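Local coordinates for protein Exo-beta-1,4-mannosidase (Rhizomucor miehei, PDB 4LYP) that probably hydrolyses terminal, non-reducing beta-D-mannose residues in beta-mannosides as an extracellular glycoside hydrolase of family 5, and also carries out transglycosylation, at residues 392-398 / 422-426; 339-343 / 354-358; 63-68 / 409-414. All blocks are in the same frame, centred on the assembly; numbering follows the deposited sequence.

Contact 1: 392-398 / 422-426; sequences YGGEGRS and SVYSN
Arg397 lies across the ring of Tyr424, its CD over the centre of one face and 4.0 Å from the ring centroid, a CH-pi contact. The chain is bent at CB-CG (chi2 -72°), which folds the guanidinium back over Tyr424 CB. There Arg397 NH1 hydrogen-bonds two carbonyls of its own loop, Gly394 O and Gly396 O, each at 2.8 Å. Arg397 NH2 donates in the guanidinium plane to Ser425 OG, an almost straight bond (167°) of 3.2 Å. Ser425 OG donates in turn to Glu395 OE2 at 3.0 Å, so Ser425 relays between the two charges; OE2 is also bound by Gln87 of helix 78-90. The network sits at the end of strand 386-394 of the TIM barrel, which runs parallel to the short strand 423-424, with a beta bulge between Tyr392 and Gly394 and a type II' turn from Gly393 to Gly396. The bulge lets Val423 O take both Gly393 N, at 2.7 Å, and, weakly, Gly394 N. Gly394 O is shared as well: Ser425 N donates to Gly394 O at 2.9 Å. At the far end of the Tyr424 ring, OH receives a weak bond from Ser398 N. Tyr392 chi1 (-169°) brings its ring over to 423-425, CD1 3.3 Å from Val423 O and OH against Ser425 CA; a water spans from this OH, also bonded to Gln87, to Ser425 O.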
loop_
_atom_site.group_PDB
_atom_site.type_symbol
_atom_site.label_atom_id
_atom_site.label_comp_id
_atom_site.label_asym_id
_atom_site.label_seq_id
_atom_site.Cartn_x
_atom_site.Cartn_y
_atom_site.Cartn_z
ATOM N N TYR A 392 7.820 -0.009 5.656
ATOM C CA TYR A 392 8.775 -0.647 6.557
ATOM C C TYR A 392 9.901 -1.296 5.765
ATOM O O TYR A 392 9.666 -2.132 4.922
ATOM C CB TYR A 392 8.090 -1.674 7.460
ATOM C CG TYR A 392 9.014 -2.146 8.574
ATOM C CD1 TYR A 392 9.579 -1.223 9.462
ATOM C CD2 TYR A 392 9.339 -3.487 8.730
ATOM C CE1 TYR A 392 10.402 -1.640 10.466
ATOM C CE2 TYR A 392 10.170 -3.912 9.778
ATOM C CZ TYR A 392 10.704 -2.948 10.632
ATOM O OH TYR A 392 11.570 -3.314 11.642
ATOM N N GLY A 393 11.128 -0.879 6.039
ATOM C CA GLY A 393 12.325 -1.468 5.413
ATOM C C GLY A 393 12.922 -2.589 6.182
ATOM O O GLY A 393 13.609 -3.443 5.620
ATOM N N GLY A 394 12.720 -2.645 7.508
ATOM C CA GLY A 394 13.159 -3.831 8.271
ATOM C C GLY A 394 14.669 -3.928 8.294
ATOM O O GLY A 394 15.388 -3.002 8.670
ATOM N N GLU A 395 15.152 -5.114 7.927
ATOM C CA GLU A 395 16.564 -5.483 7.908
ATOM C C GLU A 395 17.216 -5.059 6.600
ATOM O O GLU A 395 18.455 -5.123 6.479
ATOM C CB GLU A 395 16.709 -6.973 8.120
ATOM C CG GLU A 395 16.188 -7.440 9.455
ATOM C CD GLU A 395 17.035 -6.920 10.599
ATOM O OE1 GLU A 395 18.232 -7.333 10.723
ATOM O OE2 GLU A 395 16.607 -5.994 11.249
ATOM N N GLY A 396 16.456 -4.693 5.574
ATOM C CA GLY A 396 17.081 -4.228 4.329
ATOM C C GLY A 396 17.773 -2.904 4.529
ATOM O O GLY A 396 17.424 -2.139 5.442
ATOM N N ARG A 397 18.771 -2.560 3.695
ATOM C CA ARG A 397 19.451 -1.290 3.773
ATOM C C ARG A 397 19.803 -0.862 2.371
ATOM O O ARG A 397 20.213 -1.728 1.525
ATOM C CB ARG A 397 20.780 -1.394 4.588
ATOM C CG ARG A 397 20.557 -1.726 6.066
ATOM C CD ARG A 397 19.959 -0.518 6.846
ATOM N NE ARG A 397 19.857 -0.794 8.296
ATOM C CZ ARG A 397 18.898 -1.533 8.877
ATOM N NH1 ARG A 397 17.942 -2.097 8.182
ATOM N NH2 ARG A 397 18.799 -1.620 10.219
ATOM N N SER A 398 19.777 0.423 2.078
ATOM C CA SER A 398 20.031 0.895 0.721
ATOM C C SER A 398 21.480 0.737 0.316
ATOM O O SER A 398 21.788 0.896 -0.890
ATOM C CB SER A 398 19.609 2.328 0.624
ATOM O OG SER A 398 20.267 3.138 1.578
ATOM N N SER A 422 12.121 4.370 3.307
ATOM C CA SER A 422 12.123 3.199 4.236
ATOM C C SER A 422 12.310 3.635 5.635
ATOM O O SER A 422 13.166 4.448 5.991
ATOM C CB SER A 422 13.274 2.298 3.858
ATOM O OG SER A 422 13.020 1.521 2.689
ATOM N N VAL A 423 11.567 2.938 6.511
ATOM C CA VAL A 423 11.826 2.958 7.963
ATOM C C VAL A 423 12.581 1.694 8.274
ATOM O O VAL A 423 12.066 0.583 8.152
ATOM C CB VAL A 423 10.492 2.956 8.746
ATOM C CG1 VAL A 423 10.768 2.864 10.261
ATOM C CG2 VAL A 423 9.667 4.226 8.492
ATOM N N TYR A 424 13.857 1.844 8.727
ATOM C CA TYR A 424 14.663 0.676 9.062
ATOM C C TYR A 424 14.379 0.221 10.481
ATOM O O TYR A 424 13.906 0.992 11.335
ATOM C CB TYR A 424 16.148 0.985 8.878
ATOM C CG TYR A 424 16.473 1.391 7.468
ATOM C CD1 TYR A 424 16.238 0.529 6.392
ATOM C CD2 TYR A 424 17.027 2.625 7.201
ATOM C CE1 TYR A 424 16.569 0.865 5.090
ATOM C CE2 TYR A 424 17.361 3.005 5.912
ATOM C CZ TYR A 424 17.164 2.087 4.841
ATOM O OH TYR A 424 17.551 2.404 3.546
ATOM N N SER A 425 14.749 -1.053 10.763
ATOM C CA SER A 425 14.451 -1.646 12.059
ATOM C C SER A 425 14.968 -0.894 13.259
ATOM O O SER A 425 14.345 -0.983 14.329
ATOM C CB SER A 425 15.044 -3.059 12.069
ATOM O OG SER A 425 16.420 -3.003 11.803
ATOM N N ASN A 426 16.062 -0.176 13.093
ATOM C CA ASN A 426 16.618 0.599 14.222
ATOM C C ASN A 426 16.617 2.112 13.988
ATOM O O ASN A 426 17.297 2.827 14.679
ATOM C CB ASN A 426 18.051 0.093 14.512
ATOM C CG ASN A 426 18.974 0.314 13.305
ATOM O OD1 ASN A 426 18.540 0.605 12.217
ATOM N ND2 ASN A 426 20.262 0.145 13.494
HETATM O O HOH W 1 12.338 -3.019 14.744
#

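Contact 2: 339-343 / 354-358; sequences GMARD and KYLPS
Arg342 lays its side chain along the backbone of 354-358, its CB 3.6 Å from Lys354 O and its CD 3.4 Å from Leu356 O. Both segments belong to one long loop, the excursion between strand 333-338 and helix 362-380 of the TIM barrel, and the contact closes that loop on itself without any regular strand or helix. A bend at CG-CD (chi3 82°) swings the guanidinium toward Pro357, whose CA sits over one guanidinium face, nearer its periphery than its middle. Arg342 NH1 comes to 2.9 Å from Pro357 O. Between the two backbones a water accepts from Arg342 N at 2.9 Å and donates to Lys354 O at 2.8 Å. The fully extended side chain of Lys354 brings its CE to 4.0 Å from Ala341 CB. Farther out, Arg342 NE, which is near Leu356 O but at a poor angle for a hydrogen bond, bonds instead to Thr359 O, just beyond the segment. The outer shell also supplies the countercharge: Asp427 makes a salt bridge to NH1, so the group is held from both the loop and the region after strand 423-424. Past Ala341, Lys354 NZ ends in a salt bridge with Glu295 OE2.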
loop_
_atom_site.group_PDB
_atom_site.type_symbol
_atom_site.label_atom_id
_atom_site.label_comp_id
_atom_site.label_asym_id
_atom_site.label_seq_id
_atom_site.Cartn_x
_atom_site.Cartn_y
_atom_site.Cartn_z
ATOM N N GLY A 339 4.658 9.436 3.962
ATOM C CA GLY A 339 6.073 9.240 4.322
ATOM C C GLY A 339 6.840 10.519 4.051
ATOM O O GLY A 339 6.352 11.516 3.541
ATOM N N MET A 340 8.124 10.478 4.473
ATOM C CA MET A 340 9.038 11.624 4.336
ATOM C C MET A 340 10.465 11.070 4.269
ATOM O O MET A 340 10.775 10.045 4.874
ATOM C CB MET A 340 8.832 12.607 5.488
ATOM C CG MET A 340 9.750 13.786 5.452
ATOM S SD MET A 340 9.311 15.111 6.613
ATOM C CE MET A 340 7.936 15.884 5.730
ATOM N N ALA A 341 11.284 11.830 3.532
ATOM C CA ALA A 341 12.698 11.524 3.328
ATOM C C ALA A 341 13.497 11.755 4.615
ATOM O O ALA A 341 13.046 12.372 5.590
ATOM C CB ALA A 341 13.234 12.441 2.240
ATOM N N ARG A 342 14.738 11.269 4.563
ATOM C CA ARG A 342 15.736 11.539 5.627
ATOM C C ARG A 342 16.191 12.971 5.502
ATOM O O ARG A 342 15.786 13.724 4.615
ATOM C CB ARG A 342 16.869 10.542 5.527
ATOM C CG ARG A 342 16.406 9.062 5.368
ATOM C CD ARG A 342 17.514 8.039 5.474
ATOM N NE ARG A 342 17.876 7.687 6.863
ATOM C CZ ARG A 342 17.243 6.761 7.560
ATOM N NH1 ARG A 342 17.741 6.444 8.787
ATOM N NH2 ARG A 342 16.136 6.148 7.125
ATOM N N ASP A 343 17.062 13.378 6.462
ATOM C CA ASP A 343 17.458 14.792 6.601
ATOM C C ASP A 343 18.479 15.294 5.563
ATOM O O ASP A 343 19.610 15.697 5.890
ATOM C CB ASP A 343 18.051 15.034 8.000
ATOM C CG ASP A 343 17.044 15.056 9.142
ATOM O OD1 ASP A 343 15.799 15.264 8.902
ATOM O OD2 ASP A 343 17.489 14.983 10.302
ATOM N N LYS A 354 21.246 11.863 1.137
ATOM C CA LYS A 354 19.823 11.792 1.382
ATOM C C LYS A 354 19.368 10.393 1.619
ATOM O O LYS A 354 18.384 10.153 2.330
ATOM C CB LYS A 354 19.083 12.392 0.143
ATOM C CG LYS A 354 17.569 12.252 0.171
ATOM C CD LYS A 354 16.980 13.028 -0.993
ATOM C CE LYS A 354 15.457 12.878 -1.076
ATOM N NZ LYS A 354 14.990 13.648 -2.260
ATOM N N TYR A 355 20.040 9.386 1.015
ATOM C CA TYR A 355 19.578 8.004 1.027
ATOM C C TYR A 355 20.410 7.098 1.949
ATOM O O TYR A 355 20.117 5.939 2.012
ATOM C CB TYR A 355 19.565 7.435 -0.420
ATOM C CG TYR A 355 18.730 8.306 -1.325
ATOM C CD1 TYR A 355 17.332 8.320 -1.205
ATOM C CD2 TYR A 355 19.285 9.110 -2.257
ATOM C CE1 TYR A 355 16.563 9.165 -2.003
ATOM C CE2 TYR A 355 18.537 9.962 -3.069
ATOM C CZ TYR A 355 17.160 10.015 -2.927
ATOM O OH TYR A 355 16.336 10.803 -3.684
ATOM N N LEU A 356 21.412 7.670 2.631
ATOM C CA LEU A 356 22.194 6.791 3.525
ATOM C C LEU A 356 21.396 6.475 4.784
ATOM O O LEU A 356 20.832 7.364 5.432
ATOM C CB LEU A 356 23.491 7.505 3.933
ATOM C CG LEU A 356 24.529 7.709 2.786
ATOM C CD1 LEU A 356 25.689 8.475 3.357
ATOM C CD2 LEU A 356 24.983 6.351 2.256
ATOM N N PRO A 357 21.425 5.217 5.205
ATOM C CA PRO A 357 20.745 4.908 6.483
ATOM C C PRO A 357 21.322 5.605 7.706
ATOM O O PRO A 357 20.610 5.870 8.669
ATOM C CB PRO A 357 20.947 3.363 6.611
ATOM C CG PRO A 357 21.048 2.905 5.173
ATOM C CD PRO A 357 21.818 3.987 4.455
ATOM N N SER A 358 22.629 5.987 7.646
ATOM C CA SER A 358 23.220 6.744 8.753
ATOM C C SER A 358 22.689 8.159 8.819
ATOM O O SER A 358 22.853 8.827 9.844
ATOM C CB SER A 358 24.727 6.753 8.576
ATOM O OG SER A 358 25.084 7.315 7.350
HETATM O O HOH W 2 15.572 10.080 2.057
#

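Contact 3: 63-68 / 409-414; sequences WQGMNL and WLGDPP
Trp63 enters the 409-414 loop with its CB pointing toward it, and its CG set between the backbone N and carbonyl carbon (chi1 59°) aims the indole at Gly411. Trp63 NE1 donates to Gly411 O at 2.8 Å and 160°. The oxygen lies near the ring plane, although the donor stands well above the carbonyl plane. Trp63 CE2 is 3.8 Å from Pro413 CG, which lies over one face of the six-membered ring in a CH-pi contact; Gln64 OE1 is over the opposite face, with Gln64 NE2 hydrogen-bonded to Tyr392 O. Farther out, Trp63 CZ2 meets Leu410 O at 3.2 Å, and Trp63 CZ3 touches Trp409 CZ3 at 3.7 Å, the two indoles meeting obliquely with their planes at 56°. Trp409 is itself wedged against helix 65-69: Asn67 CB packs over its ring, 3.4 Å from Trp409 CZ2, and Leu68 CD2 lies 3.8 Å from Trp409 CD1. Trp155 and Trp390 also pack on Trp63. A Tris molecule, probably from the crystallisation liquor, about 4 Å from the Pro413 side chain may mark a pocket. The one hydrogen bond across these segments satisfies the buried indole N-H and sets the ring's direction, while packing on both faces restricts its turning.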
loop_
_atom_site.group_PDB
_atom_site.type_symbol
_atom_site.label_atom_id
_atom_site.label_comp_id
_atom_site.label_asym_id
_atom_site.label_seq_id
_atom_site.Cartn_x
_atom_site.Cartn_y
_atom_site.Cartn_z
ATOM N N TRP A 63 4.792 -4.023 0.982
ATOM C CA TRP A 63 4.520 -4.508 -0.368
ATOM C C TRP A 63 5.553 -5.520 -0.837
ATOM O O TRP A 63 5.287 -6.290 -1.774
ATOM C CB TRP A 63 4.439 -3.333 -1.341
ATOM C CG TRP A 63 5.730 -2.548 -1.347
ATOM C CD1 TRP A 63 6.093 -1.484 -0.509
ATOM C CD2 TRP A 63 6.918 -2.871 -2.092
ATOM N NE1 TRP A 63 7.413 -1.179 -0.682
ATOM C CE2 TRP A 63 7.954 -1.995 -1.632
ATOM C CE3 TRP A 63 7.188 -3.812 -3.102
ATOM C CZ2 TRP A 63 9.243 -2.077 -2.128
ATOM C CZ3 TRP A 63 8.464 -3.846 -3.642
ATOM C CH2 TRP A 63 9.491 -3.035 -3.134
ATOM N N GLN A 64 6.748 -5.570 -0.209
ATOM C CA GLN A 64 7.791 -6.522 -0.568
ATOM C C GLN A 64 7.636 -7.837 0.109
ATOM O O GLN A 64 8.431 -8.747 -0.082
ATOM C CB GLN A 64 9.187 -5.905 -0.279
ATOM C CG GLN A 64 9.560 -5.771 1.214
ATOM C CD GLN A 64 9.066 -4.541 1.930
ATOM O OE1 GLN A 64 7.968 -3.993 1.649
ATOM N NE2 GLN A 64 9.853 -4.069 2.880
ATOM N N GLY A 65 6.539 -8.009 0.916
ATOM C CA GLY A 65 6.393 -9.220 1.725
ATOM C C GLY A 65 6.332 -10.467 0.876
ATOM O O GLY A 65 6.920 -11.509 1.218
ATOM N N MET A 66 5.524 -10.479 -0.225
ATOM C CA MET A 66 5.385 -11.680 -1.032
ATOM C C MET A 66 6.746 -12.117 -1.556
ATOM O O MET A 66 7.123 -13.302 -1.494
ATOM C CB MET A 66 4.395 -11.396 -2.144
ATOM C CG MET A 66 4.454 -12.408 -3.310
ATOM S SD MET A 66 3.147 -12.156 -4.538
ATOM C CE MET A 66 3.660 -10.581 -5.217
ATOM N N ASN A 67 7.554 -11.171 -2.084
ATOM C CA ASN A 67 8.856 -11.530 -2.625
ATOM C C ASN A 67 9.846 -11.965 -1.576
ATOM O O ASN A 67 10.650 -12.868 -1.819
ATOM C CB ASN A 67 9.458 -10.404 -3.446
ATOM C CG ASN A 67 8.931 -10.387 -4.876
ATOM O OD1 ASN A 67 9.497 -11.152 -5.730
ATOM N ND2 ASN A 67 7.939 -9.657 -5.140
ATOM N N LEU A 68 9.793 -11.401 -0.372
ATOM C CA LEU A 68 10.680 -11.867 0.712
ATOM C C LEU A 68 10.223 -13.222 1.273
ATOM O O LEU A 68 11.074 -14.014 1.726
ATOM C CB LEU A 68 10.774 -10.841 1.844
ATOM C CG LEU A 68 11.625 -9.617 1.531
ATOM C CD1 LEU A 68 11.549 -8.676 2.689
ATOM C CD2 LEU A 68 13.055 -9.972 1.215
ATOM N N TRP A 409 15.908 -5.346 -1.646
ATOM C CA TRP A 409 14.560 -5.325 -1.043
ATOM C C TRP A 409 14.603 -4.440 0.165
ATOM O O TRP A 409 15.484 -4.542 1.033
ATOM C CB TRP A 409 14.114 -6.730 -0.636
ATOM C CG TRP A 409 13.795 -7.615 -1.834
ATOM C CD1 TRP A 409 14.373 -8.806 -2.150
ATOM C CD2 TRP A 409 12.753 -7.397 -2.823
ATOM N NE1 TRP A 409 13.787 -9.372 -3.258
ATOM C CE2 TRP A 409 12.790 -8.498 -3.722
ATOM C CE3 TRP A 409 11.822 -6.377 -3.061
ATOM C CZ2 TRP A 409 11.931 -8.602 -4.821
ATOM C CZ3 TRP A 409 10.984 -6.503 -4.141
ATOM C CH2 TRP A 409 11.019 -7.594 -4.998
ATOM N N LEU A 410 13.604 -3.566 0.268
ATOM C CA LEU A 410 13.376 -2.669 1.430
ATOM C C LEU A 410 12.044 -1.978 1.111
ATOM O O LEU A 410 11.280 -2.460 0.272
ATOM C CB LEU A 410 14.573 -1.744 1.736
ATOM C CG LEU A 410 15.371 -1.224 0.576
ATOM C CD1 LEU A 410 14.563 -0.330 -0.383
ATOM C CD2 LEU A 410 16.585 -0.502 1.123
ATOM N N GLY A 411 11.729 -0.857 1.781
ATOM C CA GLY A 411 10.391 -0.278 1.636
ATOM C C GLY A 411 10.191 0.564 0.358
ATOM O O GLY A 411 9.048 0.984 0.127
ATOM N N ASP A 412 11.254 0.838 -0.384
ATOM C CA ASP A 412 11.195 1.651 -1.586
ATOM C C ASP A 412 11.151 0.770 -2.811
ATOM O O ASP A 412 12.104 -0.008 -3.032
ATOM C CB ASP A 412 12.404 2.592 -1.640
ATOM C CG ASP A 412 12.476 3.375 -0.337
ATOM O OD1 ASP A 412 11.647 4.267 -0.122
ATOM O OD2 ASP A 412 13.370 3.057 0.503
ATOM N N PRO A 413 10.123 0.828 -3.651
ATOM C CA PRO A 413 10.114 -0.023 -4.861
ATOM C C PRO A 413 11.179 0.419 -5.857
ATOM O O PRO A 413 11.746 1.502 -5.755
ATOM C CB PRO A 413 8.658 0.164 -5.402
ATOM C CG PRO A 413 7.855 0.751 -4.268
ATOM C CD PRO A 413 8.861 1.590 -3.497
ATOM N N PRO A 414 11.422 -0.444 -6.851
ATOM C CA PRO A 414 12.640 -0.278 -7.687
ATOM C C PRO A 414 12.482 0.788 -8.786
ATOM O O PRO A 414 13.381 0.912 -9.610
ATOM C CB PRO A 414 12.864 -1.634 -8.263
ATOM C CG PRO A 414 11.506 -2.309 -8.258
ATOM C CD PRO A 414 10.844 -1.818 -6.976
#

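Along the chain the segments run 63-68, 339-343, 354-358, 392-398, 409-414 and 422-426. Contact 2 therefore closes before contact 1 opens, whereas contacts 1 and 3 interleave, and contact 3 joins the start of the barrel to its end. The centre of contact 1 lies about 11 Å from the centre of each of the others, whose centres are about 17 Å apart and which do not touch. It is the hub: Ser398 OG bonds to Tyr355 O of contact 2, while Tyr392 O takes Gln64 NE2, and Ser422 OG meets Asp412 OD2, both from contact 3. The loops following strands 53-61, 333-338 and 386-394 are thus tied together on one side of the TIM barrel, near the guanidine pocket that includes Glu238 and Glu416.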